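Local coordinates for cytolethal distending toxin protein C (Haemophilus ducreyi, PDB 1SR4) that forms the lectin-like CdtC subunit of the tripartite cytolethal distending toxin, a DNA-damaging bacterial genotoxin, and probably binds carbohydrate, at residues S24-Q29 / S139-W144; P30-H35 / L42-E47. All blocks are in the same frame, centred on the assembly; numbering follows the deposited sequence.

In the fold
Running from the N terminus, the chain leaves strand 19-24 at Ser24 and enters contact 1, where residues 24-29 meet 139-144 just ahead of strand 144-147; this closes a loop of 109 residues and brings the first strand of the six-stranded sheet, in chain order, beside the last, 144-147, at the sheet's edge within this chain. Contact 2 follows at once, as residues 30-35 fold back on 42-47 across a short excursion that leads into strand 46-50. It therefore nests within the larger loop. The centres of the two contacts lie about 17 Å apart, yet they touch, Trp144 CZ3 packing on Val31 CG2 at 3.7 Å. Together they fasten the linker between strands 19-24 and 46-50.

Contact 1 (S24-Q29 / S139-W144); sequences SLLTAQ and SLAYQW
Leu25 and Leu26 meet Leu140 and Ala141 in the apolar centre of this contact. Leu140 reaches Leu25 CB with its CD2 branch, 3.9 Å away, while its own CB lies against Leu26 CB. The CG of Leu26 stands anti to the backbone N (chi1 -175°), which carries the CD1 methyl over the short 3-10 turn 140-142 to touch Ala141 CB at 3.7 Å. On the other flank Leu25 and Gln143 cross nearly at right angles, and Leu25 CD1 comes to 3.6 Å from Gln143 OE1.

Next to this cluster the indole of Trp144 lies under the backbone of Ser24. Ser24 CA sits over one face, offset toward the rim, and Ser24 CB makes a CH-pi contact 4.0 Å from the centroid of the six-membered ring.

At the polar edge, Leu25 N donates to Gln143 O at 3.0 Å in an almost straight bond (176°). Water 1 is hydrogen-bonded to the same oxygen and to Ser24 OG (2.7 Å), bridging the segments above the rim of the indole face that Ser24 covers. Ser24 OG also accepts from Leu26 N and Thr27 N, an ST turn and ST motif that hold the chain in a tight bend as it leaves the strand. Gln143 NE2 donates to Leu200 O of the subunit A chain.

Ser24 and Trp144 form an antiparallel non-hydrogen-bonded pair that joins the first and last strands, in chain order, of the six-stranded sheet of this beta-trefoil-family domain, 19-24 and 144-147. Trp144 NE1 bonds Ile116 O of strand 115-117, and subunit A flanks the adjoining loops, with its Ile88 on Leu26 and its Asn87 on Leu140.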
ATOM      1  N   SER C  24      -2.170  17.947  -6.987  1.00  9.64           N
ATOM      2  CA  SER C  24      -3.333  18.495  -6.295  1.00  9.40           C
ATOM      3  C   SER C  24      -4.490  17.618  -6.759  1.00  9.69           C
ATOM      4  O   SER C  24      -4.599  17.334  -7.952  1.00  8.56           O
ATOM      5  CB  SER C  24      -3.604  19.927  -6.764  1.00  8.57           C
ATOM      6  OG  SER C  24      -4.949  20.290  -6.484  1.00  9.51           O
ATOM      7  N   LEU C  25      -5.358  17.192  -5.852  1.00  9.20           N
ATOM      8  CA  LEU C  25      -6.474  16.368  -6.291  1.00  8.98           C
ATOM      9  C   LEU C  25      -7.542  17.211  -6.962  1.00 10.02           C
ATOM     10  O   LEU C  25      -8.456  16.684  -7.596  1.00  8.53           O
ATOM     11  CB  LEU C  25      -7.079  15.587  -5.130  1.00  8.28           C
ATOM     12  CG  LEU C  25      -6.130  14.535  -4.555  1.00 11.09           C
ATOM     13  CD1 LEU C  25      -6.949  13.563  -3.704  1.00 11.07           C
ATOM     14  CD2 LEU C  25      -5.422  13.780  -5.692  1.00  8.25           C
ATOM     15  N   LEU C  26      -7.417  18.528  -6.844  1.00  8.82           N
ATOM     16  CA  LEU C  26      -8.382  19.403  -7.482  1.00 10.27           C
ATOM     17  C   LEU C  26      -7.954  19.686  -8.925  1.00  9.32           C
ATOM     18  O   LEU C  26      -8.754  19.563  -9.835  1.00  9.83           O
ATOM     19  CB  LEU C  26      -8.514  20.717  -6.697  1.00 11.26           C
ATOM     20  CG  LEU C  26      -9.589  21.700  -7.188  1.00 13.49           C
ATOM     21  CD1 LEU C  26     -10.000  22.646  -6.036  1.00 13.82           C
ATOM     22  CD2 LEU C  26      -9.041  22.511  -8.378  1.00 12.32           C
ATOM     23  N   THR C  27      -6.697  20.072  -9.133  1.00  9.74           N
ATOM     24  CA  THR C  27      -6.216  20.365 -10.489  1.00 10.33           C
ATOM     25  C   THR C  27      -5.578  19.164 -11.198  1.00 10.75           C
ATOM     26  O   THR C  27      -5.476  19.154 -12.429  1.00 11.20           O
ATOM     27  CB  THR C  27      -5.143  21.474 -10.497  1.00  9.14           C
ATOM     28  OG1 THR C  27      -3.925  20.955  -9.941  1.00  9.29           O
ATOM     29  CG2 THR C  27      -5.614  22.696  -9.679  1.00 10.85           C
ATOM     30  N   ALA C  28      -5.133  18.178 -10.421  1.00  9.37           N
ATOM     31  CA  ALA C  28      -4.454  16.990 -10.960  1.00 12.64           C
ATOM     32  C   ALA C  28      -3.088  17.344 -11.557  1.00 12.30           C
ATOM     33  O   ALA C  28      -2.427  16.492 -12.149  1.00 13.52           O
ATOM     34  CB  ALA C  28      -5.309  16.299 -12.026  1.00 10.73           C
ATOM     35  N   GLN C  29      -2.662  18.598 -11.423  1.00 13.37           N
ATOM     36  CA  GLN C  29      -1.360  18.994 -11.972  1.00 12.77           C
ATOM     37  C   GLN C  29      -0.215  18.628 -11.026  1.00 12.59           C
ATOM     38  O   GLN C  29      -0.305  18.832  -9.822  1.00 12.01           O
ATOM     39  CB  GLN C  29      -1.314  20.507 -12.212  1.00 15.85           C
ATOM     40  CG  GLN C  29      -2.344  21.024 -13.207  1.00 15.94           C
ATOM     41  CD  GLN C  29      -2.241  22.522 -13.399  1.00 19.59           C
ATOM     42  OE1 GLN C  29      -2.237  23.287 -12.432  1.00 20.24           O
ATOM     43  NE2 GLN C  29      -2.164  22.953 -14.650  1.00 20.63           N
ATOM     44  N   SER C 139     -12.209  20.061   1.452  1.00  9.53           N
ATOM     45  CA  SER C 139     -12.495  19.955   0.023  1.00 10.98           C
ATOM     46  C   SER C 139     -11.197  19.546  -0.696  1.00 11.27           C
ATOM     47  O   SER C 139     -10.113  19.569  -0.100  1.00 11.28           O
ATOM     48  CB  SER C 139     -12.955  21.299  -0.522  1.00 12.27           C
ATOM     49  OG  SER C 139     -11.857  22.186  -0.530  1.00 11.64           O
ATOM     50  N   LEU C 140     -11.310  19.192  -1.971  1.00  9.40           N
ATOM     51  CA  LEU C 140     -10.153  18.785  -2.773  1.00 10.05           C
ATOM     52  C   LEU C 140      -9.060  19.847  -2.869  1.00  9.42           C
ATOM     53  O   LEU C 140      -7.903  19.529  -3.124  1.00  8.50           O
ATOM     54  CB  LEU C 140     -10.607  18.395  -4.190  1.00  9.48           C
ATOM     55  CG  LEU C 140     -11.559  17.192  -4.273  1.00 12.14           C
ATOM     56  CD1 LEU C 140     -12.209  17.113  -5.664  1.00  9.38           C
ATOM     57  CD2 LEU C 140     -10.765  15.910  -3.992  1.00  8.45           C
ATOM     58  N   ALA C 141      -9.411  21.107  -2.665  1.00  9.18           N
ATOM     59  CA  ALA C 141      -8.412  22.177  -2.744  1.00  9.44           C
ATOM     60  C   ALA C 141      -7.285  21.982  -1.725  1.00  9.36           C
ATOM     61  O   ALA C 141      -6.166  22.442  -1.933  1.00 10.32           O
ATOM     62  CB  ALA C 141      -9.095  23.558  -2.543  1.00  8.33           C
ATOM     63  N   TYR C 142      -7.588  21.272  -0.638  1.00  9.56           N
ATOM     64  CA  TYR C 142      -6.629  21.003   0.435  1.00  9.81           C
ATOM     65  C   TYR C 142      -5.972  19.646   0.315  1.00 10.49           C
ATOM     66  O   TYR C 142      -5.091  19.326   1.101  1.00  9.40           O
ATOM     67  CB  TYR C 142      -7.345  21.001   1.790  1.00 12.60           C
ATOM     68  CG  TYR C 142      -7.854  22.336   2.229  1.00 11.32           C
ATOM     69  CD1 TYR C 142      -7.168  23.073   3.185  1.00 14.34           C
ATOM     70  CD2 TYR C 142      -8.995  22.879   1.660  1.00 11.83           C
ATOM     71  CE1 TYR C 142      -7.604  24.338   3.568  1.00 14.59           C
ATOM     72  CE2 TYR C 142      -9.447  24.137   2.030  1.00 16.26           C
ATOM     73  CZ  TYR C 142      -8.745  24.859   2.984  1.00 17.44           C
ATOM     74  OH  TYR C 142      -9.186  26.101   3.353  1.00 19.37           O
ATOM     75  N   GLN C 143      -6.420  18.854  -0.657  1.00  9.04           N
ATOM     76  CA  GLN C 143      -5.958  17.486  -0.828  1.00  8.67           C
ATOM     77  C   GLN C 143      -4.893  17.252  -1.867  1.00  8.03           C
ATOM     78  O   GLN C 143      -4.943  17.806  -2.957  1.00  7.79           O
ATOM     79  CB  GLN C 143      -7.155  16.601  -1.148  1.00  8.30           C
ATOM     80  CG  GLN C 143      -8.288  16.661  -0.112  1.00  6.26           C
ATOM     81  CD  GLN C 143      -9.404  15.718  -0.490  1.00  6.53           C
ATOM     82  OE1 GLN C 143      -9.148  14.626  -1.005  1.00  7.26           O
ATOM     83  NE2 GLN C 143     -10.646  16.115  -0.226  1.00  7.41           N
ATOM     84  N   TRP C 144      -3.960  16.375  -1.522  1.00  8.77           N
ATOM     85  CA  TRP C 144      -2.838  16.036  -2.375  1.00  9.12           C
ATOM     86  C   TRP C 144      -2.663  14.535  -2.572  1.00  9.26           C
ATOM     87  O   TRP C 144      -2.882  13.743  -1.652  1.00 10.29           O
ATOM     88  CB  TRP C 144      -1.571  16.617  -1.749  1.00  8.24           C
ATOM     89  CG  TRP C 144      -1.675  18.105  -1.682  1.00 10.49           C
ATOM     90  CD1 TRP C 144      -2.260  18.853  -0.700  1.00 10.27           C
ATOM     91  CD2 TRP C 144      -1.336  19.010  -2.730  1.00  9.38           C
ATOM     92  NE1 TRP C 144      -2.318  20.177  -1.085  1.00 10.51           N
ATOM     93  CE2 TRP C 144      -1.759  20.299  -2.328  1.00 10.66           C
ATOM     94  CE3 TRP C 144      -0.722  18.854  -3.980  1.00 10.47           C
ATOM     95  CZ2 TRP C 144      -1.585  21.433  -3.136  1.00  9.58           C
ATOM     96  CZ3 TRP C 144      -0.553  19.977  -4.786  1.00 13.39           C
ATOM     97  CH2 TRP C 144      -0.984  21.249  -4.359  1.00 12.22           C
TER
HETATM   98  O   HOH W   1      -5.036  20.420  -3.821  1.00 13.46           O

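Contact 2 (P30-H35 / L42-E47)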
ATOM      1  N   PRO C  30       0.873  18.062 -11.556  1.00 12.64           N
ATOM      2  CA  PRO C  30       1.963  17.733 -10.633  1.00 12.47           C
ATOM      3  C   PRO C  30       2.747  19.008 -10.276  1.00 13.92           C
ATOM      4  O   PRO C  30       2.885  19.915 -11.111  1.00 12.64           O
ATOM      5  CB  PRO C  30       2.809  16.743 -11.432  1.00 12.79           C
ATOM      6  CG  PRO C  30       2.581  17.165 -12.852  1.00 14.52           C
ATOM      7  CD  PRO C  30       1.116  17.517 -12.905  1.00 11.36           C
ATOM      8  N   VAL C  31       3.219  19.091  -9.035  1.00 12.31           N
ATOM      9  CA  VAL C  31       4.010  20.237  -8.598  1.00 13.43           C
ATOM     10  C   VAL C  31       5.342  20.013  -9.301  1.00 15.62           C
ATOM     11  O   VAL C  31       5.881  18.902  -9.271  1.00 14.31           O
ATOM     12  CB  VAL C  31       4.201  20.235  -7.064  1.00 13.66           C
ATOM     13  CG1 VAL C  31       5.086  21.394  -6.637  1.00 12.14           C
ATOM     14  CG2 VAL C  31       2.823  20.344  -6.373  1.00 10.93           C
ATOM     15  N   LYS C  32       5.858  21.044  -9.962  1.00 14.85           N
ATOM     16  CA  LYS C  32       7.108  20.906 -10.702  1.00 16.93           C
ATOM     17  C   LYS C  32       8.299  21.614 -10.076  1.00 17.42           C
ATOM     18  O   LYS C  32       8.138  22.521  -9.257  1.00 15.86           O
ATOM     19  CB  LYS C  32       6.930  21.440 -12.126  1.00 19.34           C
ATOM     20  CG  LYS C  32       6.057  20.579 -13.044  1.00 23.61           C
ATOM     21  CD  LYS C  32       6.074  21.187 -14.446  1.00 28.15           C
ATOM     22  CE  LYS C  32       5.493  20.257 -15.504  1.00 30.35           C
ATOM     23  NZ  LYS C  32       5.697  20.832 -16.873  1.00 30.94           N
ATOM     24  N   ASN C  33       9.501  21.173 -10.444  1.00 18.64           N
ATOM     25  CA  ASN C  33      10.702  21.828  -9.958  1.00 18.99           C
ATOM     26  C   ASN C  33      11.312  22.513 -11.177  1.00 20.47           C
ATOM     27  O   ASN C  33      10.974  22.200 -12.313  1.00 19.32           O
ATOM     28  CB  ASN C  33      11.680  20.837  -9.297  1.00 18.51           C
ATOM     29  CG  ASN C  33      12.244  19.808 -10.261  1.00 18.65           C
ATOM     30  OD1 ASN C  33      13.047  20.131 -11.134  1.00 19.33           O
ATOM     31  ND2 ASN C  33      11.834  18.554 -10.095  1.00 19.59           N
ATOM     32  N   ASP C  34      12.205  23.454 -10.928  1.00 22.84           N
ATOM     33  CA  ASP C  34      12.846  24.232 -11.979  1.00 26.21           C
ATOM     34  C   ASP C  34      14.225  23.702 -12.359  1.00 25.29           C
ATOM     35  O   ASP C  34      14.917  24.291 -13.183  1.00 25.51           O
ATOM     36  CB  ASP C  34      12.963  25.679 -11.495  1.00 31.82           C
ATOM     37  CG  ASP C  34      13.163  25.773  -9.974  1.00 37.00           C
ATOM     38  OD1 ASP C  34      12.232  25.409  -9.207  1.00 39.89           O
ATOM     39  OD2 ASP C  34      14.254  26.206  -9.547  1.00 40.11           O
ATOM     40  N   HIS C  35      14.619  22.586 -11.763  1.00 24.38           N
ATOM     41  CA  HIS C  35      15.930  22.025 -12.036  1.00 24.39           C
ATOM     42  C   HIS C  35      16.009  21.361 -13.403  1.00 24.77           C
ATOM     43  O   HIS C  35      17.094  21.190 -13.961  1.00 24.49           O
ATOM     44  CB  HIS C  35      16.307  21.016 -10.958  1.00 25.32           C
ATOM     45  CG  HIS C  35      17.735  20.573 -11.028  1.00 28.55           C
ATOM     46  ND1 HIS C  35      18.784  21.375 -10.622  1.00 29.69           N
ATOM     47  CD2 HIS C  35      18.293  19.423 -11.474  1.00 28.91           C
ATOM     48  CE1 HIS C  35      19.924  20.736 -10.815  1.00 29.33           C
ATOM     49  NE2 HIS C  35      19.654  19.549 -11.331  1.00 28.65           N
ATOM     50  N   LEU C  42      11.461  14.625 -15.631  1.00 15.10           N
ATOM     51  CA  LEU C  42      12.062  14.722 -14.301  1.00 16.01           C
ATOM     52  C   LEU C  42      11.654  16.005 -13.569  1.00 14.23           C
ATOM     53  O   LEU C  42      11.855  16.124 -12.361  1.00 12.19           O
ATOM     54  CB  LEU C  42      13.599  14.621 -14.370  1.00 15.20           C
ATOM     55  CG  LEU C  42      14.175  13.235 -14.696  1.00 17.24           C
ATOM     56  CD1 LEU C  42      15.702  13.313 -14.638  1.00 18.73           C
ATOM     57  CD2 LEU C  42      13.654  12.170 -13.709  1.00 15.69           C
ATOM     58  N   SER C  43      11.083  16.961 -14.298  1.00 14.12           N
ATOM     59  CA  SER C  43      10.638  18.194 -13.675  1.00 14.77           C
ATOM     60  C   SER C  43       9.394  17.942 -12.821  1.00 14.37           C
ATOM     61  O   SER C  43       8.977  18.818 -12.060  1.00 14.59           O
ATOM     62  CB  SER C  43      10.328  19.256 -14.732  1.00 16.97           C
ATOM     63  OG  SER C  43       9.246  18.863 -15.550  1.00 20.25           O
ATOM     64  N   THR C  44       8.797  16.755 -12.954  1.00 12.28           N
ATOM     65  CA  THR C  44       7.601  16.415 -12.176  1.00 10.68           C
ATOM     66  C   THR C  44       7.898  15.406 -11.070  1.00 11.03           C
ATOM     67  O   THR C  44       6.988  15.005 -10.326  1.00  9.55           O
ATOM     68  CB  THR C  44       6.481  15.810 -13.053  1.00  9.72           C
ATOM     69  OG1 THR C  44       6.929  14.559 -13.593  1.00 10.92           O
ATOM     70  CG2 THR C  44       6.106  16.753 -14.200  1.00  9.60           C
ATOM     71  N   HIS C  45       9.168  15.004 -10.959  1.00  9.82           N
ATOM     72  CA  HIS C  45       9.597  14.026  -9.954  1.00  9.81           C
ATOM     73  C   HIS C  45      10.208  14.642  -8.701  1.00 11.05           C
ATOM     74  O   HIS C  45      10.888  15.672  -8.766  1.00  9.57           O
ATOM     75  CB  HIS C  45      10.659  13.069 -10.523  1.00  8.96           C
ATOM     76  CG  HIS C  45      10.154  12.137 -11.580  1.00  9.63           C
ATOM     77  ND1 HIS C  45      10.742  10.917 -11.826  1.00  9.95           N
ATOM     78  CD2 HIS C  45       9.142  12.255 -12.472  1.00 11.59           C
ATOM     79  CE1 HIS C  45      10.117  10.321 -12.829  1.00 11.83           C
ATOM     80  NE2 HIS C  45       9.143  11.112 -13.239  1.00 12.68           N
ATOM     81  N   TRP C  46       9.972  13.973  -7.575  1.00 10.48           N
ATOM     82  CA  TRP C  46      10.510  14.351  -6.274  1.00 11.45           C
ATOM     83  C   TRP C  46      10.856  13.075  -5.539  1.00 11.96           C
ATOM     84  O   TRP C  46      10.232  12.026  -5.764  1.00 14.33           O
ATOM     85  CB  TRP C  46       9.482  15.090  -5.418  1.00 10.06           C
ATOM     86  CG  TRP C  46       8.949  16.329  -6.044  1.00 12.07           C
ATOM     87  CD1 TRP C  46       7.813  16.451  -6.787  1.00 13.57           C
ATOM     88  CD2 TRP C  46       9.528  17.635  -5.971  1.00 11.64           C
ATOM     89  NE1 TRP C  46       7.647  17.763  -7.178  1.00 13.15           N
ATOM     90  CE2 TRP C  46       8.686  18.507  -6.687  1.00 11.96           C
ATOM     91  CE3 TRP C  46      10.675  18.150  -5.361  1.00  9.51           C
ATOM     92  CZ2 TRP C  46       8.958  19.875  -6.816  1.00 11.97           C
ATOM     93  CZ3 TRP C  46      10.943  19.497  -5.481  1.00 12.57           C
ATOM     94  CH2 TRP C  46      10.086  20.349  -6.203  1.00 11.40           C
ATOM     95  N   GLU C  47      11.853  13.170  -4.668  1.00 11.52           N
ATOM     96  CA  GLU C  47      12.244  12.057  -3.821  1.00 12.57           C
ATOM     97  C   GLU C  47      11.632  12.416  -2.477  1.00 13.31           C
ATOM     98  O   GLU C  47      11.776  13.550  -1.998  1.00 11.19           O
ATOM     99  CB  GLU C  47      13.765  11.970  -3.698  1.00 14.57           C
ATOM    100  CG  GLU C  47      14.438  11.698  -5.040  1.00 18.52           C
ATOM    101  CD  GLU C  47      15.949  11.735  -4.958  1.00 22.12           C
ATOM    102  OE1 GLU C  47      16.481  12.368  -4.016  1.00 21.50           O
ATOM    103  OE2 GLU C  47      16.600  11.146  -5.847  1.00 20.53           O
TER
HETATM  104  O   HOH W   2       5.051  16.260  -8.908  1.00  9.14           O
HETATM  105  O   HOH W   3      13.297  15.945  -9.803  1.00 11.80           O
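Asn33 turns its CG between the backbone N and the carbonyl carbon (chi1 65°), and Trp46 holds its CG anti to the carbonyl carbon (chi1 -58°); these torsions bring the carboxamide to the 3-10 turn 42-44 and the indole edge to the opposing backbone. Asn33 OD1 accepts from His35 N, an Asx turn in the loop joining strands 19-24 and 46-50 of the beta-trefoil-family domain. Asn33 ND2 gives a weak bond to Leu42 O, while Asn33 N donates to Ser43 O at 2.9 Å. Asn33 CB approaches Trp46 CH2 to 3.5 Å.

Lys32 and Thr44 run side by side, with Lys32 CE 3.8 Å from Thr44 CG2; the ammonium group goes on to Ser38 O. Pro30 CG packs against that same methyl. Strand 19-24 borders the contact through Ile20, which Trp46 touches.

Water 3 donates to Leu42 O and His45 O, tying the turn to the residue just ahead of strand 46-50. Water 2 lies within hydrogen-bonding distance of both Val31 O and Thr44 O and links them. Val31 O also accepts a hydrogen bond from Trp46 NE1 at 3.0 Å, the oxygen lying near the indole plane.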